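Local coordinates for protein UTP--glucose-1-phosphate uridylyltransferase (Acinetobacter baumannii, PDB 6IKX) that catalyses the formation of UDP-glucose and diphosphate from UTP and alpha-D-glucose 1-phosphate, at residues K3-P8 / D124-L129. The protein carries 1 engineered substitution. Numbering follows the deposited sequence.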
ATOM      1  N   LYS A   3      27.704  -5.856  14.189  1.00 45.16           N
ATOM      2  CA  LYS A   3      27.199  -4.717  13.374  1.00 49.55           C
ATOM      3  C   LYS A   3      25.786  -4.979  12.809  1.00 48.18           C
ATOM      4  O   LYS A   3      25.168  -4.006  12.316  1.00 49.59           O
ATOM      5  CB  LYS A   3      28.174  -4.425  12.228  1.00 50.99           C
ATOM      6  CG  LYS A   3      29.611  -4.091  12.623  1.00 61.84           C
ATOM      7  CD  LYS A   3      29.799  -2.748  13.333  1.00 74.51           C
ATOM      8  CE  LYS A   3      29.859  -2.851  14.849  1.00 86.87           C
ATOM      9  NZ  LYS A   3      30.856  -1.929  15.456  1.00 84.31           N
ATOM     10  N   LYS A   4      25.317  -6.232  12.802  1.00 44.16           N
ATOM     11  CA  LYS A   4      24.001  -6.657  12.255  1.00 45.38           C
ATOM     12  C   LYS A   4      22.994  -7.073  13.350  1.00 41.15           C
ATOM     13  O   LYS A   4      23.382  -7.672  14.345  1.00 43.24           O
ATOM     14  CB  LYS A   4      24.209  -7.829  11.310  1.00 40.14           C
ATOM     15  CG  LYS A   4      25.228  -7.554  10.250  1.00 39.85           C
ATOM     16  CD  LYS A   4      25.305  -8.635   9.242  1.00 42.40           C
ATOM     17  CE  LYS A   4      26.204  -8.211   8.105  1.00 41.92           C
ATOM     18  NZ  LYS A   4      25.916  -9.046   6.930  1.00 47.68           N
ATOM     19  N   ALA A   5      21.723  -6.759  13.144  1.00 36.50           N
ATOM     20  CA  ALA A   5      20.600  -7.158  14.016  1.00 36.68           C
ATOM     21  C   ALA A   5      19.425  -7.549  13.128  1.00 33.68           C
ATOM     22  O   ALA A   5      19.093  -6.780  12.231  1.00 37.66           O
ATOM     23  CB  ALA A   5      20.234  -6.057  14.983  1.00 33.55           C
ATOM     24  N   VAL A   6      18.820  -8.690  13.424  1.00 35.27           N
ATOM     25  CA  VAL A   6      17.575  -9.188  12.781  1.00 40.82           C
ATOM     26  C   VAL A   6      16.381  -8.777  13.653  1.00 38.29           C
ATOM     27  O   VAL A   6      16.427  -9.095  14.847  1.00 38.90           O
ATOM     28  CB  VAL A   6      17.673 -10.705  12.579  1.00 44.88           C
ATOM     29  CG1 VAL A   6      16.335 -11.289  12.124  1.00 43.07           C
ATOM     30  CG2 VAL A   6      18.800 -11.015  11.596  1.00 41.73           C
ATOM     31  N   LEU A   7      15.463  -7.950  13.131  1.00 34.54           N
ATOM     32  CA  LEU A   7      14.209  -7.602  13.861  1.00 36.73           C
ATOM     33  C   LEU A   7      13.103  -8.379  13.187  1.00 34.60           C
ATOM     34  O   LEU A   7      12.759  -8.074  12.048  1.00 42.49           O
ATOM     35  CB  LEU A   7      13.851  -6.121  13.803  1.00 33.44           C
ATOM     36  CG  LEU A   7      14.888  -5.093  14.214  1.00 42.77           C
ATOM     37  CD1 LEU A   7      14.237  -3.946  14.974  1.00 41.66           C
ATOM     38  CD2 LEU A   7      16.052  -5.707  14.980  1.00 44.84           C
ATOM     39  N   PRO A   8      12.594  -9.466  13.780  1.00 37.07           N
ATOM     40  CA  PRO A   8      11.599 -10.298  13.104  1.00 42.96           C
ATOM     41  C   PRO A   8      10.244  -9.622  13.328  1.00 37.43           C
ATOM     42  O   PRO A   8       9.849  -9.621  14.437  1.00 42.95           O
ATOM     43  CB  PRO A   8      11.699 -11.666  13.803  1.00 39.17           C
ATOM     44  CG  PRO A   8      12.889 -11.522  14.722  1.00 43.37           C
ATOM     45  CD  PRO A   8      12.957 -10.042  15.073  1.00 41.72           C
ATOM     46  N   ASP A 124      28.368 -12.663  12.905  1.00 53.08           N
ATOM     47  CA  ASP A 124      27.707 -12.915  14.206  1.00 49.00           C
ATOM     48  C   ASP A 124      26.699 -11.773  14.365  1.00 45.27           C
ATOM     49  O   ASP A 124      26.902 -10.750  13.733  1.00 43.80           O
ATOM     50  CB  ASP A 124      28.772 -13.060  15.304  1.00 53.57           C
ATOM     51  CG  ASP A 124      29.392 -14.458  15.391  1.00 62.36           C
ATOM     52  OD1 ASP A 124      29.285 -15.228  14.385  1.00 55.25           O
ATOM     53  OD2 ASP A 124      29.937 -14.805  16.484  1.00 66.94           O
ATOM     54  N   PHE A 125      25.566 -11.954  15.036  1.00 43.69           N
ATOM     55  CA  PHE A 125      24.457 -10.973  14.862  1.00 40.55           C
ATOM     56  C   PHE A 125      23.518 -10.951  16.056  1.00 36.31           C
ATOM     57  O   PHE A 125      23.492 -11.877  16.848  1.00 41.52           O
ATOM     58  CB  PHE A 125      23.696 -11.245  13.577  1.00 41.32           C
ATOM     59  CG  PHE A 125      23.004 -12.576  13.550  1.00 41.71           C
ATOM     60  CD1 PHE A 125      23.710 -13.740  13.325  1.00 43.37           C
ATOM     61  CD2 PHE A 125      21.648 -12.661  13.769  1.00 43.76           C
ATOM     62  CE1 PHE A 125      23.061 -14.967  13.294  1.00 48.26           C
ATOM     63  CE2 PHE A 125      20.995 -13.884  13.722  1.00 47.76           C
ATOM     64  CZ  PHE A 125      21.700 -15.040  13.491  1.00 46.21           C
ATOM     65  N   ALA A 126      22.809  -9.854  16.219  1.00 34.63           N
ATOM     66  CA  ALA A 126      21.845  -9.733  17.326  1.00 39.96           C
ATOM     67  C   ALA A 126      20.435 -10.032  16.773  1.00 40.50           C
ATOM     68  O   ALA A 126      20.249  -9.920  15.560  1.00 36.43           O
ATOM     69  CB  ALA A 126      22.011  -8.377  17.968  1.00 36.22           C
ATOM     70  N   VAL A 127      19.505 -10.471  17.628  1.00 45.05           N
ATOM     71  CA  VAL A 127      18.046 -10.581  17.324  1.00 40.52           C
ATOM     72  C   VAL A 127      17.312  -9.718  18.343  1.00 40.21           C
ATOM     73  O   VAL A 127      17.626  -9.832  19.539  1.00 42.01           O
ATOM     74  CB  VAL A 127      17.545 -12.033  17.370  1.00 42.93           C
ATOM     75  CG1 VAL A 127      16.042 -12.109  17.170  1.00 41.68           C
ATOM     76  CG2 VAL A 127      18.282 -12.936  16.380  1.00 39.66           C
ATOM     77  N   LEU A 128      16.506  -8.778  17.864  1.00 37.72           N
ATOM     78  CA  LEU A 128      15.640  -7.901  18.708  1.00 44.98           C
ATOM     79  C   LEU A 128      14.205  -8.307  18.374  1.00 37.86           C
ATOM     80  O   LEU A 128      13.834  -8.154  17.188  1.00 35.75           O
ATOM     81  CB  LEU A 128      15.802  -6.398  18.403  1.00 48.20           C
ATOM     82  CG  LEU A 128      17.153  -5.686  18.591  1.00 52.72           C
ATOM     83  CD1 LEU A 128      17.169  -4.827  19.862  1.00 54.25           C
ATOM     84  CD2 LEU A 128      18.342  -6.625  18.540  1.00 52.99           C
ATOM     85  N   LEU A 129      13.471  -8.864  19.326  1.00 39.97           N
ATOM     86  CA  LEU A 129      11.996  -9.017  19.194  1.00 45.96           C
ATOM     87  C   LEU A 129      11.389  -7.655  19.537  1.00 48.26           C
ATOM     88  O   LEU A 129      11.457  -7.187  20.664  1.00 43.71           O
ATOM     89  CB  LEU A 129      11.466 -10.112  20.118  1.00 47.29           C
ATOM     90  CG  LEU A 129      11.954 -11.544  19.878  1.00 51.15           C
ATOM     91  CD1 LEU A 129      10.860 -12.531  20.244  1.00 48.56           C
ATOM     92  CD2 LEU A 129      12.395 -11.800  18.452  1.00 52.96           C
TER
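Ala126 and Val6 knit strands 4-8 and 125-128 into a parallel pair, the axes of the two segments 26° apart. Ala126 N donates to Lys4 O at 2.9 Å, Val6 N returns a bond to Ala126 O, and Leu128 N reaches Val6 O; N-H...O angles of 160° or more show all three to be nearly straight. Both polar backbone atoms of Ala126 are thus used, and the alternation between strands fixes the register Ala5–Ala126, Val6–Val127.

Side chains divide between the two faces. Leu7 and Leu128 run side by side on the face shared with Ala5 and Ala126. From Leu7, CB lies 3.9 Å from Leu128 O. A chi1 of -53° sets Leu7 CG beside the backbone N, and from there the CD2 branch rests against Leu128 CB at 3.5 Å. On the other face, Val6 CG2 lies 3.9 Å from Phe125 CD2, oblique to the ring, while Pro8 crosses Val127 and Leu129 at about a right angle, its CG 4.0 Å from Val127 CG1 and 3.8 Å from Leu129 CD2.

Pro8 belongs to the UTP-binding site, so the strand ends at the nucleotide pocket. Strand 4-8 also pairs in parallel with strand 50-55, placing it inside the central sheet of this GT-A-type nucleotidyltransferase; helix 35-44 covers Leu7 and Leu128, and helix 109-115 covers Phe125 and Pro8.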